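Local coordinates for protein glutamate--tRNA ligase (Elizabethkingia anophelis, PDB 6B1Z) that probably catalyses the ATP-dependent attachment of glutamate to its cognate tRNA, as a class I aminoacyl-tRNA synthetase, at residues M310-M313 with L314-P318; K352-N355 with Q356-Q360; A32-D35 with Y36-A39; Y65-E68 with A69-I73; E231-P234 with S235-L238. All coordinates share one frame; numbering follows the deposited sequence. Where two conformers were deposited one is given.

How the interactions relate
All five interactions are local, so none closes a long loop. They follow one another along the chain, and none nest or cross. From the N terminus the order is interaction 3 on helix 26-41, interaction 4 on helix 62-73, interaction 5 at the start of helix 236-246, interaction 1 at the end of helix 304-312, and interaction 2 on helix 348-361. Interaction 1 touches interaction 3 in the catalytic domain and, through M310 and F354, interaction 2 in the anticodon-binding range. The end of helix 304-312 thus joins helices 26-41 and 348-361. Interaction 3 also packs on interaction 4 through A32 and L70. Interaction 5 stands apart, about 38 Å from interaction 2 between centres.

Interaction 1. Residues M310-M313 with L314-P318; sequences MVAM and LGWSP
The carbonyl oxygen of M313 takes two donors. G315 N reaches M313 O at 2.9 Å, but the bond is weak, bent to 137° at the hydrogen. It closes an inverse gamma turn centred on L314. A water donates to the same M313 O at 2.8 Å and to W316 O at 2.8 Å, tying the turn to the chain beyond it. Just before, L314 N bonds to V311 O at 3.1 Å, with the donor well above the carbonyl plane.

The M313 side chain then folds forward over the loop. CG sits beside the backbone N (chi1 -61°), and a second bend at chi2 carries the sulfur to W316. M313 SD lies 3.8 Å from W316 CE3 in a Met-aromatic contact. The approach is oblique, 49° off the normal of the six-membered ring. P318 CD touches the same sulfur at 3.7 Å and lies over one face of the indole. At the edge of that ring, near its plane, is A312 O, 3.4 Å from W316 CB. A312 O also accepts from Y34 OH of helix 26-41. F334 meets the indole edge-to-face, and M330 touches it from helix 327-333. The whole is a buried helix exit in the catalytic domain: helix 304-312 ends, an inverse gamma turn redirects the chain, and a Met-aromatic contact packs M313 on W316 beyond it.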
loop_
_atom_site.group_PDB
_atom_site.type_symbol
_atom_site.label_atom_id
_atom_site.label_comp_id
_atom_site.label_asym_id
_atom_site.label_seq_id
_atom_site.Cartn_x
_atom_site.Cartn_y
_atom_site.Cartn_z
ATOM N N MET A 310 0.206 8.868 4.410
ATOM C CA MET A 310 1.588 8.567 4.043
ATOM C C MET A 310 1.702 8.243 2.553
ATOM O O MET A 310 2.586 8.760 1.851
ATOM C CB MET A 310 2.087 7.403 4.905
ATOM C CG MET A 310 3.512 6.927 4.586
ATOM S SD MET A 310 3.605 5.754 3.209
ATOM C CE MET A 310 2.838 4.316 3.921
ATOM N N VAL A 311 0.794 7.405 2.051
ATOM C CA VAL A 311 0.871 6.995 0.648
ATOM C C VAL A 311 0.683 8.190 -0.275
ATOM O O VAL A 311 1.386 8.330 -1.285
ATOM C CB VAL A 311 -0.161 5.884 0.369
ATOM C CG1 VAL A 311 -0.218 5.581 -1.144
ATOM C CG2 VAL A 311 0.222 4.603 1.126
ATOM N N ALA A 312 -0.247 9.088 0.069
ATOM C CA ALA A 312 -0.505 10.259 -0.763
ATOM C C ALA A 312 0.740 11.101 -0.965
ATOM O O ALA A 312 0.946 11.668 -2.041
ATOM C CB ALA A 312 -1.601 11.118 -0.125
ATOM N N MET A 313 1.579 11.204 0.063
ATOM C CA MET A 313 2.724 12.092 0.004
ATOM C C MET A 313 3.929 11.466 -0.687
ATOM O O MET A 313 4.993 12.094 -0.715
ATOM C CB MET A 313 3.080 12.555 1.423
ATOM C CG MET A 313 1.937 13.319 2.097
ATOM S SD MET A 313 1.232 14.623 1.043
ATOM C CE MET A 313 -0.080 15.225 2.106
ATOM N N LEU A 314 3.789 10.257 -1.241
ATOM C CA LEU A 314 4.846 9.646 -2.056
ATOM C C LEU A 314 4.792 10.245 -3.461
ATOM O O LEU A 314 4.373 9.623 -4.443
ATOM C CB LEU A 314 4.699 8.126 -2.073
ATOM C CG LEU A 314 4.922 7.428 -0.726
ATOM C CD1 LEU A 314 4.593 5.952 -0.834
ATOM C CD2 LEU A 314 6.360 7.623 -0.239
ATOM N N GLY A 315 5.277 11.483 -3.566
ATOM C CA GLY A 315 5.375 12.156 -4.842
ATOM C C GLY A 315 4.384 13.274 -5.052
ATOM O O GLY A 315 4.375 13.875 -6.130
ATOM N N TRP A 316 3.543 13.573 -4.070
ATOM C CA TRP A 316 2.655 14.721 -4.141
ATOM C C TRP A 316 2.915 15.556 -2.905
ATOM O O TRP A 316 3.030 15.011 -1.806
ATOM C CB TRP A 316 1.183 14.296 -4.220
ATOM C CG TRP A 316 0.187 15.428 -4.067
ATOM C CD1 TRP A 316 0.013 16.493 -4.908
ATOM C CD2 TRP A 316 -0.788 15.579 -3.025
ATOM N NE1 TRP A 316 -0.997 17.306 -4.443
ATOM C CE2 TRP A 316 -1.503 16.767 -3.287
ATOM C CE3 TRP A 316 -1.117 14.829 -1.891
ATOM C CZ2 TRP A 316 -2.531 17.218 -2.461
ATOM C CZ3 TRP A 316 -2.134 15.280 -1.069
ATOM C CH2 TRP A 316 -2.828 16.465 -1.356
ATOM N N SER A 317 3.073 16.858 -3.094
ATOM C CA SER A 317 3.243 17.787 -1.982
ATOM C C SER A 317 2.229 18.902 -2.170
ATOM O O SER A 317 2.371 19.711 -3.111
ATOM C CB SER A 317 4.670 18.326 -1.906
ATOM O OG SER A 317 5.251 18.455 -3.194
ATOM N N PRO A 318 1.191 18.963 -1.340
ATOM C CA PRO A 318 0.226 20.058 -1.445
ATOM C C PRO A 318 0.919 21.406 -1.314
ATOM O O PRO A 318 1.890 21.558 -0.568
ATOM C CB PRO A 318 -0.735 19.799 -0.278
ATOM C CG PRO A 318 0.037 18.946 0.672
ATOM C CD PRO A 318 0.933 18.102 -0.175
HETATM O O HOH W 1 5.381 14.881 -0.348
#

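Interaction 2. Residues K352-N355 with Q356-Q360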
loop_
_atom_site.group_PDB
_atom_site.type_symbol
_atom_site.label_atom_id
_atom_site.label_comp_id
_atom_site.label_asym_id
_atom_site.label_seq_id
_atom_site.Cartn_x
_atom_site.Cartn_y
_atom_site.Cartn_z
ATOM N N LYS A 352 5.870 5.497 10.188
ATOM C CA LYS A 352 5.679 5.389 11.627
ATOM C C LYS A 352 5.360 6.746 12.243
ATOM O O LYS A 352 4.536 6.842 13.160
ATOM C CB LYS A 352 6.921 4.761 12.257
ATOM C CG LYS A 352 7.034 3.289 11.867
ATOM C CD LYS A 352 8.329 2.656 12.302
ATOM C CE LYS A 352 8.287 1.163 12.057
ATOM N NZ LYS A 352 9.608 0.537 12.376
ATOM N N TRP A 353 5.992 7.807 11.737
ATOM C CA TRP A 353 5.702 9.151 12.238
ATOM C C TRP A 353 4.244 9.515 11.991
ATOM O O TRP A 353 3.571 10.027 12.888
ATOM C CB TRP A 353 6.627 10.177 11.585
ATOM C CG TRP A 353 6.330 11.624 11.942
ATOM C CD1 TRP A 353 6.813 12.322 13.021
ATOM C CD2 TRP A 353 5.519 12.549 11.196
ATOM N NE1 TRP A 353 6.360 13.628 12.984
ATOM C CE2 TRP A 353 5.560 13.789 11.880
ATOM C CE3 TRP A 353 4.758 12.451 10.024
ATOM C CZ2 TRP A 353 4.868 14.917 11.432
ATOM C CZ3 TRP A 353 4.072 13.581 9.575
ATOM C CH2 TRP A 353 4.136 14.796 10.279
ATOM N N PHE A 354 3.744 9.255 10.778
ATOM C CA PHE A 354 2.327 9.487 10.500
ATOM C C PHE A 354 1.441 8.719 11.474
ATOM O O PHE A 354 0.448 9.266 11.976
ATOM C CB PHE A 354 1.980 9.094 9.060
ATOM C CG PHE A 354 2.159 10.207 8.056
ATOM C CD1 PHE A 354 1.320 11.326 8.057
ATOM C CD2 PHE A 354 3.145 10.123 7.084
ATOM C CE1 PHE A 354 1.483 12.347 7.119
ATOM C CE2 PHE A 354 3.307 11.128 6.140
ATOM C CZ PHE A 354 2.479 12.243 6.148
ATOM N N ASN A 355 1.763 7.445 11.737
ATOM C CA ASN A 355 0.937 6.663 12.656
ATOM C C ASN A 355 0.927 7.303 14.035
ATOM O O ASN A 355 -0.131 7.434 14.665
ATOM C CB ASN A 355 1.406 5.206 12.755
ATOM C CG ASN A 355 0.214 4.239 12.882
ATOM O OD1 ASN A 355 -0.690 4.264 12.044
ATOM N ND2 ASN A 355 0.173 3.447 13.957
ATOM N N GLN A 356 2.103 7.711 14.514
ATOM C CA GLN A 356 2.192 8.359 15.818
ATOM C C GLN A 356 1.352 9.631 15.857
ATOM O O GLN A 356 0.647 9.892 16.840
ATOM C CB GLN A 356 3.655 8.672 16.133
ATOM C CG GLN A 356 3.836 9.180 17.538
ATOM C CD GLN A 356 5.280 9.286 17.889
ATOM O OE1 GLN A 356 5.835 8.434 18.593
ATOM N NE2 GLN A 356 5.920 10.319 17.377
ATOM N N GLN A 357 1.441 10.449 14.806
ATOM C CA GLN A 357 0.685 11.698 14.775
ATOM C C GLN A 357 -0.808 11.436 14.905
ATOM O O GLN A 357 -1.505 12.137 15.649
ATOM C CB GLN A 357 0.957 12.476 13.482
ATOM C CG GLN A 357 2.404 12.909 13.253
ATOM C CD GLN A 357 3.056 13.514 14.468
ATOM O OE1 GLN A 357 2.808 14.668 14.812
ATOM N NE2 GLN A 357 3.907 12.736 15.129
ATOM N N TYR A 358 -1.313 10.427 14.189
ATOM C CA TYR A 358 -2.745 10.136 14.233
ATOM C C TYR A 358 -3.135 9.477 15.547
ATOM O O TYR A 358 -4.201 9.782 16.097
ATOM C CB TYR A 358 -3.155 9.269 13.025
ATOM C CG TYR A 358 -3.405 10.063 11.753
ATOM C CD1 TYR A 358 -2.361 10.444 10.916
ATOM C CD2 TYR A 358 -4.692 10.451 11.402
ATOM C CE1 TYR A 358 -2.602 11.186 9.756
ATOM C CE2 TYR A 358 -4.940 11.179 10.262
ATOM C CZ TYR A 358 -3.898 11.535 9.436
ATOM O OH TYR A 358 -4.175 12.267 8.317
ATOM N N LEU A 359 -2.278 8.601 16.083
ATOM C CA LEU A 359 -2.596 7.927 17.343
ATOM C C LEU A 359 -2.733 8.929 18.477
ATOM O O LEU A 359 -3.658 8.830 19.302
ATOM C CB LEU A 359 -1.505 6.900 17.657
ATOM C CG LEU A 359 -1.628 6.079 18.945
ATOM C CD1 LEU A 359 -2.935 5.329 18.951
ATOM C CD2 LEU A 359 -0.463 5.104 19.040
ATOM N N GLN A 360 -1.837 9.926 18.514
ATOM C CA GLN A 360 -1.825 10.904 19.601
ATOM C C GLN A 360 -3.110 11.713 19.648
ATOM O O GLN A 360 -3.481 12.224 20.715
ATOM C CB GLN A 360 -0.623 11.840 19.455
ATOM C CG GLN A 360 0.704 11.208 19.808
ATOM C CD GLN A 360 1.881 12.086 19.419
ATOM O OE1 GLN A 360 1.711 13.126 18.779
ATOM N NE2 GLN A 360 3.081 11.671 19.801
#
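The amide of Q357 lies flat on the indole of W353, the two planes only 5° apart. The groups sit one helical turn from each other and stack face to face. Q357 CG is over the six-membered ring, 3.6 Å from its centroid, and makes a CH-pi contact. The amide continues across the same face toward the pyrrole side. There Q357 NE2 comes within 3.4 Å of W353 NE1; both are donors, so this is stacking and no bond. A bend at chi2 (-46°) folds the glutamine back over the ring. Q357 CG also sits close to W353 O, at 3.1 Å.

The next pair meets differently. Y358 turns a ring edge to the backbone, with CD1 3.2 Å from F354 O and that oxygen in the ring plane. The F354 and Y358 rings approach obliquely, F354 CD1 lying 4.3 Å from Y358 CE1. One face of the F354 ring is met by W353 CZ3. The backbone is regular helix, for example L359 N to N355 O at 2.8 Å.

The polar ends are held from outside. Y358 OH bonds to N309, and the N355 amide bonds to L303, G301 and T399. K350 adds a cation-pi contact to W353. This is an aromatic-amide stack between residues i and i+4 of an alpha-helix, here helix 348-361, packed against helix 304-312.

Interaction 3. Residues A32-D35 with Y36-A39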
loop_
_atom_site.group_PDB
_atom_site.type_symbol
_atom_site.label_atom_id
_atom_site.label_comp_id
_atom_site.label_asym_id
_atom_site.label_seq_id
_atom_site.Cartn_x
_atom_site.Cartn_y
_atom_site.Cartn_z
ATOM N N ALA A 32 -4.625 3.783 -7.009
ATOM C CA ALA A 32 -6.037 3.850 -6.654
ATOM C C ALA A 32 -6.370 5.152 -5.930
ATOM O O ALA A 32 -7.397 5.776 -6.217
ATOM C CB ALA A 32 -6.420 2.646 -5.777
ATOM N N LEU A 33 -5.510 5.579 -4.997
ATOM C CA LEU A 33 -5.754 6.816 -4.264
ATOM C C LEU A 33 -5.786 8.015 -5.195
ATOM O O LEU A 33 -6.684 8.860 -5.100
ATOM C CB LEU A 33 -4.692 7.008 -3.181
ATOM C CG LEU A 33 -4.749 8.352 -2.454
ATOM C CD1 LEU A 33 -6.027 8.514 -1.621
ATOM C CD2 LEU A 33 -3.529 8.518 -1.583
ATOM N N TYR A 34 -4.803 8.114 -6.098
ATOM C CA TYR A 34 -4.783 9.264 -7.000
ATOM C C TYR A 34 -5.971 9.236 -7.965
ATOM O O TYR A 34 -6.509 10.302 -8.302
ATOM C CB TYR A 34 -3.438 9.338 -7.739
ATOM C CG TYR A 34 -2.237 9.748 -6.884
ATOM C CD1 TYR A 34 -2.372 10.143 -5.545
ATOM C CD2 TYR A 34 -0.959 9.741 -7.423
ATOM C CE1 TYR A 34 -1.257 10.507 -4.786
ATOM C CE2 TYR A 34 0.156 10.112 -6.672
ATOM C CZ TYR A 34 0.004 10.488 -5.360
ATOM O OH TYR A 34 1.113 10.854 -4.648
ATOM N N ASP A 35 -6.403 8.045 -8.408
ATOM C CA ASP A 35 -7.673 7.922 -9.133
ATOM C C ASP A 35 -8.827 8.525 -8.342
ATOM O O ASP A 35 -9.626 9.316 -8.866
ATOM C CB ASP A 35 -8.002 6.450 -9.392
ATOM C CG ASP A 35 -7.262 5.856 -10.548
ATOM O OD1 ASP A 35 -7.092 6.542 -11.584
ATOM O OD2 ASP A 35 -6.884 4.658 -10.429
ATOM N N TYR A 36 -8.959 8.099 -7.083
ATOM C CA TYR A 36 -10.069 8.527 -6.240
ATOM C C TYR A 36 -10.026 10.029 -6.001
ATOM O O TYR A 36 -11.031 10.731 -6.180
ATOM C CB TYR A 36 -9.999 7.761 -4.919
ATOM C CG TYR A 36 -11.147 8.008 -3.967
ATOM C CD1 TYR A 36 -12.411 7.491 -4.218
ATOM C CD2 TYR A 36 -10.959 8.748 -2.805
ATOM C CE1 TYR A 36 -13.453 7.706 -3.341
ATOM C CE2 TYR A 36 -11.993 8.970 -1.924
ATOM C CZ TYR A 36 -13.246 8.451 -2.198
ATOM O OH TYR A 36 -14.287 8.678 -1.321
ATOM N N LEU A 37 -8.854 10.540 -5.617
ATOM C CA LEU A 37 -8.719 11.967 -5.350
ATOM C C LEU A 37 -9.007 12.789 -6.595
ATOM O O LEU A 37 -9.685 13.820 -6.517
ATOM C CB LEU A 37 -7.315 12.276 -4.821
ATOM C CG LEU A 37 -6.935 11.667 -3.461
ATOM C CD1 LEU A 37 -5.499 12.028 -3.083
ATOM C CD2 LEU A 37 -7.906 12.138 -2.380
ATOM N N PHE A 38 -8.517 12.343 -7.754
ATOM C CA PHE A 38 -8.753 13.090 -8.987
ATOM C C PHE A 38 -10.233 13.091 -9.348
ATOM O O PHE A 38 -10.791 14.137 -9.704
ATOM C CB PHE A 38 -7.915 12.511 -10.128
ATOM C CG PHE A 38 -7.984 13.312 -11.402
ATOM C CD1 PHE A 38 -7.271 14.488 -11.541
ATOM C CD2 PHE A 38 -8.760 12.874 -12.469
ATOM C CE1 PHE A 38 -7.340 15.221 -12.714
ATOM C CE2 PHE A 38 -8.826 13.608 -13.641
ATOM C CZ PHE A 38 -8.113 14.767 -13.763
ATOM N N ALA A 39 -10.892 11.937 -9.239
ATOM C CA ALA A 39 -12.323 11.884 -9.540
ATOM C C ALA A 39 -13.125 12.742 -8.567
ATOM O O ALA A 39 -13.968 13.550 -8.982
ATOM C CB ALA A 39 -12.816 10.435 -9.511
#
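L37 N bonds to L33 O at 2.8 Å, nearly straight at 173°. It belongs to a run of regular alpha-helical bonds in helix 26-41, the helix of a beta-alpha-beta unit between strands 13-16 and 45-48 in the Rossmann-like catalytic domain. Y36 N to A32 O, F38 N to Y34 O and A39 N to D35 O repeat the pattern, each at 2.9 Å.

Packing follows the same one-turn spacing. L33 and L37 lean on each other at an oblique angle. L33 has CG anti to its own N (chi1 173°), whereas L37 has CG beside its N (chi1 -65°), and the two isobutyl groups therefore converge. L33 CD1 meets L37 CG at 3.8 Å, and L37 CD1 comes equally close to L33 CG. L37 CG also rests on L33 O at 3.3 Å.

Other faces of the helix look elsewhere. D35, F38 and A39 pack on V14 of strand 13-16. L37 reaches M327, M330 and I331 of helix 327-333, while L33 touches I308 of helix 304-312. Y34 adds a looser, oblique contact, its ring atom CD1 standing 4.4 Å from L37 CD1.

Interaction 4. Residues Y65-E68 with A69-I73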
loop_
_atom_site.group_PDB
_atom_site.type_symbol
_atom_site.label_atom_id
_atom_site.label_comp_id
_atom_site.label_asym_id
_atom_site.label_seq_id
_atom_site.Cartn_x
_atom_site.Cartn_y
_atom_site.Cartn_z
ATOM N N TYR A 65 -9.898 -9.306 -1.960
ATOM C CA TYR A 65 -8.818 -8.554 -1.317
ATOM C C TYR A 65 -8.840 -7.079 -1.720
ATOM O O TYR A 65 -8.706 -6.182 -0.873
ATOM C CB TYR A 65 -7.467 -9.194 -1.673
ATOM C CG TYR A 65 -6.276 -8.573 -0.968
ATOM C CD1 TYR A 65 -5.753 -7.343 -1.387
ATOM C CD2 TYR A 65 -5.676 -9.221 0.098
ATOM C CE1 TYR A 65 -4.683 -6.771 -0.738
ATOM C CE2 TYR A 65 -4.592 -8.659 0.752
ATOM C CZ TYR A 65 -4.107 -7.437 0.326
ATOM O OH TYR A 65 -3.028 -6.877 0.968
ATOM N N ILE A 66 -8.954 -6.808 -3.022
ATOM C CA ILE A 66 -8.965 -5.437 -3.509
ATOM C C ILE A 66 -10.118 -4.657 -2.893
ATOM O O ILE A 66 -9.932 -3.541 -2.392
ATOM C CB ILE A 66 -9.042 -5.425 -5.046
ATOM C CG1 ILE A 66 -7.747 -5.980 -5.635
ATOM C CG2 ILE A 66 -9.341 -4.010 -5.547
ATOM C CD1 ILE A 66 -7.931 -6.528 -7.067
ATOM N N MET A 67 -11.331 -5.231 -2.930
ATOM C CA MET A 67 -12.484 -4.538 -2.360
ATOM C C MET A 67 -12.301 -4.298 -0.865
ATOM O O MET A 67 -12.592 -3.198 -0.369
ATOM C CB MET A 67 -13.771 -5.324 -2.641
ATOM C CG MET A 67 -14.258 -5.213 -4.084
ATOM S SD MET A 67 -14.575 -3.511 -4.589
ATOM C CE MET A 67 -15.904 -3.046 -3.470
ATOM N N GLU A 68 -11.795 -5.300 -0.131
ATOM C CA GLU A 68 -11.592 -5.136 1.308
ATOM C C GLU A 68 -10.563 -4.047 1.597
ATOM O O GLU A 68 -10.724 -3.265 2.539
ATOM C CB GLU A 68 -11.175 -6.463 1.944
ATOM C CG GLU A 68 -11.083 -6.415 3.471
ATOM C CD GLU A 68 -10.768 -7.770 4.095
ATOM O OE1 GLU A 68 -10.887 -8.803 3.396
ATOM O OE2 GLU A 68 -10.404 -7.803 5.291
ATOM N N ALA A 69 -9.515 -3.958 0.778
ATOM C CA ALA A 69 -8.496 -2.935 1.019
ATOM C C ALA A 69 -9.029 -1.546 0.716
ATOM O O ALA A 69 -8.784 -0.603 1.478
ATOM C CB ALA A 69 -7.254 -3.225 0.178
ATOM N N LEU A 70 -9.752 -1.400 -0.397
ATOM C CA LEU A 70 -10.354 -0.111 -0.715
ATOM C C LEU A 70 -11.366 0.298 0.347
ATOM O O LEU A 70 -11.438 1.477 0.714
ATOM C CB LEU A 70 -11.014 -0.166 -2.095
ATOM C CG LEU A 70 -10.107 -0.404 -3.297
ATOM C CD1 LEU A 70 -10.972 -0.519 -4.546
ATOM C CD2 LEU A 70 -9.100 0.743 -3.422
ATOM N N GLU A 71 -12.147 -0.665 0.863
ATOM C CA GLU A 71 -13.107 -0.365 1.928
ATOM C C GLU A 71 -12.396 0.058 3.210
ATOM O O GLU A 71 -12.844 0.988 3.899
ATOM C CB GLU A 71 -14.018 -1.580 2.158
ATOM C CG GLU A 71 -15.014 -1.808 0.993
ATOM C CD GLU A 71 -15.658 -3.199 0.967
ATOM O OE1 GLU A 71 -15.348 -4.032 1.841
ATOM O OE2 GLU A 71 -16.482 -3.461 0.056
ATOM N N TRP A 72 -11.285 -0.608 3.547
ATOM C CA TRP A 72 -10.540 -0.261 4.754
ATOM C C TRP A 72 -10.041 1.177 4.699
ATOM O O TRP A 72 -10.117 1.911 5.698
ATOM C CB TRP A 72 -9.363 -1.238 4.938
ATOM C CG TRP A 72 -8.471 -0.915 6.120
ATOM C CD1 TRP A 72 -8.845 -0.861 7.432
ATOM C CD2 TRP A 72 -7.061 -0.629 6.097
ATOM N NE1 TRP A 72 -7.769 -0.544 8.224
ATOM C CE2 TRP A 72 -6.663 -0.391 7.427
ATOM C CE3 TRP A 72 -6.106 -0.536 5.076
ATOM C CZ2 TRP A 72 -5.352 -0.079 7.774
ATOM C CZ3 TRP A 72 -4.793 -0.215 5.424
ATOM C CH2 TRP A 72 -4.435 0.012 6.761
ATOM N N ILE A 73 -9.535 1.598 3.536
ATOM C CA ILE A 73 -9.002 2.945 3.359
ATOM C C ILE A 73 -10.106 3.985 3.177
ATOM O O ILE A 73 -9.894 5.168 3.473
ATOM C CB ILE A 73 -8.027 2.940 2.173
ATOM C CG1 ILE A 73 -6.839 2.021 2.468
ATOM C CG2 ILE A 73 -7.561 4.341 1.852
ATOM C CD1 ILE A 73 -6.104 1.578 1.214
#
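I66 and L70 lie side by side one turn apart, pointing the same way, with I66 CG2 4.0 Å from L70 CD1. They form the buried, apolar side of the amphipathic alpha-helix 62-73. L70 CG sits over the backbone as well, 3.3 Å from I66 O. This buried face meets other parts of the catalytic domain: I66 touches P18, and L70 packs on A32 of helix 26-41. Y65 is buried too, its hydroxyl bonded to L283 O, while its ring approaches the A69 methyl obliquely and at a distance. The helix itself is regular: L70 N bonds to I66 O at 2.9 Å and 171°.

The other side carries charge and faces solvent. E68 is exposed and extends from the helix to a salt bridge with R298. E71 is partly exposed; its CG stays close to the helix backbone, while its carboxylate turns to K82 in a salt bridge. The two carboxylates stay apart, E68 OE1 and E71 OE1 being 6.7 Å from each other, and each has its own cation, which would probably ease their like charges. Between the two sides, M67 bends at chi2 (-58°) and at chi3, crossing E71 obliquely. E71 CG rests 3.1 Å from M67 O, and the methyl M67 CE reaches E71 OE2 at 3.6 Å.

Interaction 5. Residues E231-P234 with S235-L238; sequences EWLP and SMAL
Two successive i+3 backbone bonds, S235 N to W232 O at 3.0 Å and M236 N to L233 O at 3.1 Å, wind the chain from a 3-10 turn into helix 236-246. Both donors stand well above the carbonyl plane, 50° and 64° out of it.

Waters stand in for direct i+4 bonds at the next steps. One donates to L233 O and accepts from A237 N, at 2.9 Å each. Another donates to P234 O at 2.8 Å and accepts from L238 N at 2.9 Å. A237 N and L238 N thus reach the carbonyls four residues back through water, whereas M236 N bonds directly to L233 O.

S235 sends its hydroxyl back along the chain, with OG beside its own N (chi1 -60°). A third water joins S235 OG, at 2.7 Å, to E231 O. S235 OG also has a weak hydrogen bond with K199 NZ. L233 and M236 make the side-chain contact. M236 is fully extended, and its sulfur SD lies 4.0 Å from L233 CD1, the two chains meeting at a slant.

Both of these residues pack on H255 of strand 252-256 and on F189 of strand 187-192. W232 rests on H255 and on Y210 of helix 210-220. S235 and L238 touch H211 of that same helix, so the start of helix 236-246 is set between helix 210-220 and these two strands.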
loop_
_atom_site.group_PDB
_atom_site.type_symbol
_atom_site.label_atom_id
_atom_site.label_comp_id
_atom_site.label_asym_id
_atom_site.label_seq_id
_atom_site.Cartn_x
_atom_site.Cartn_y
_atom_site.Cartn_z
ATOM N N GLU A 231 5.467 1.514 -15.369
ATOM C CA GLU A 231 5.697 0.237 -16.044
ATOM C C GLU A 231 4.956 0.162 -17.371
ATOM O O GLU A 231 5.376 -0.589 -18.265
ATOM C CB GLU A 231 5.294 -0.951 -15.142
ATOM C CG GLU A 231 3.795 -1.189 -14.930
ATOM C CD GLU A 231 3.227 -0.440 -13.736
ATOM O OE1 GLU A 231 3.942 0.440 -13.192
ATOM O OE2 GLU A 231 2.069 -0.745 -13.330
ATOM N N TRP A 232 3.880 0.933 -17.516
ATOM C CA TRP A 232 3.097 1.001 -18.743
ATOM C C TRP A 232 3.609 2.032 -19.737
ATOM O O TRP A 232 3.140 2.043 -20.884
ATOM C CB TRP A 232 1.638 1.346 -18.431
ATOM C CG TRP A 232 0.887 0.254 -17.776
ATOM C CD1 TRP A 232 0.595 0.148 -16.447
ATOM C CD2 TRP A 232 0.300 -0.888 -18.414
ATOM N NE1 TRP A 232 -0.137 -0.995 -16.219
ATOM C CE2 TRP A 232 -0.328 -1.649 -17.405
ATOM C CE3 TRP A 232 0.244 -1.338 -19.738
ATOM C CZ2 TRP A 232 -0.997 -2.838 -17.673
ATOM C CZ3 TRP A 232 -0.428 -2.531 -20.009
ATOM C CH2 TRP A 232 -1.042 -3.264 -18.969
ATOM N N LEU A 233 4.524 2.915 -19.329
ATOM C CA LEU A 233 4.934 3.993 -20.225
ATOM C C LEU A 233 5.536 3.506 -21.543
ATOM O O LEU A 233 5.251 4.130 -22.580
ATOM C CB LEU A 233 5.903 4.938 -19.496
ATOM C CG LEU A 233 6.204 6.260 -20.209
ATOM C CD1 LEU A 233 4.939 7.086 -20.423
ATOM C CD2 LEU A 233 7.215 7.041 -19.374
ATOM N N PRO A 234 6.333 2.433 -21.604
ATOM C CA PRO A 234 6.846 2.004 -22.914
ATOM C C PRO A 234 5.761 1.520 -23.861
ATOM O O PRO A 234 6.028 1.426 -25.067
ATOM C CB PRO A 234 7.826 0.878 -22.562
ATOM C CG PRO A 234 8.243 1.193 -21.132
ATOM C CD PRO A 234 6.977 1.696 -20.499
ATOM N N SER A 235 4.559 1.221 -23.356
ATOM C CA SER A 235 3.425 0.792 -24.173
ATOM C C SER A 235 2.498 1.932 -24.575
ATOM O O SER A 235 1.504 1.691 -25.281
ATOM C CB SER A 235 2.616 -0.268 -23.417
ATOM O OG SER A 235 3.437 -1.383 -23.130
ATOM N N MET A 236 2.765 3.154 -24.116
ATOM C CA MET A 236 1.855 4.257 -24.397
ATOM C C MET A 236 1.733 4.527 -25.898
ATOM O O MET A 236 0.631 4.809 -26.390
ATOM C CB MET A 236 2.313 5.506 -23.646
ATOM C CG MET A 236 1.341 6.661 -23.779
ATOM S SD MET A 236 1.954 8.107 -22.885
ATOM C CE MET A 236 0.788 9.340 -23.442
ATOM N N ALA A 237 2.846 4.458 -26.641
ATOM C CA ALA A 237 2.771 4.675 -28.083
ATOM C C ALA A 237 1.857 3.651 -28.745
ATOM O O ALA A 237 1.011 4.003 -29.574
ATOM C CB ALA A 237 4.178 4.630 -28.697
ATOM N N LEU A 238 2.003 2.368 -28.380
ATOM C CA LEU A 238 1.090 1.346 -28.877
ATOM C C LEU A 238 -0.356 1.702 -28.570
ATOM O O LEU A 238 -1.238 1.573 -29.426
ATOM C CB LEU A 238 1.438 -0.010 -28.257
ATOM C CG LEU A 238 0.417 -1.124 -28.537
ATOM C CD1 LEU A 238 0.378 -1.483 -30.042
ATOM C CD2 LEU A 238 0.748 -2.344 -27.698
HETATM O O HOH W 2 5.041 -1.166 -20.997
HETATM O O HOH W 3 5.486 4.706 -25.389
HETATM O O HOH W 4 4.522 1.248 -27.365
#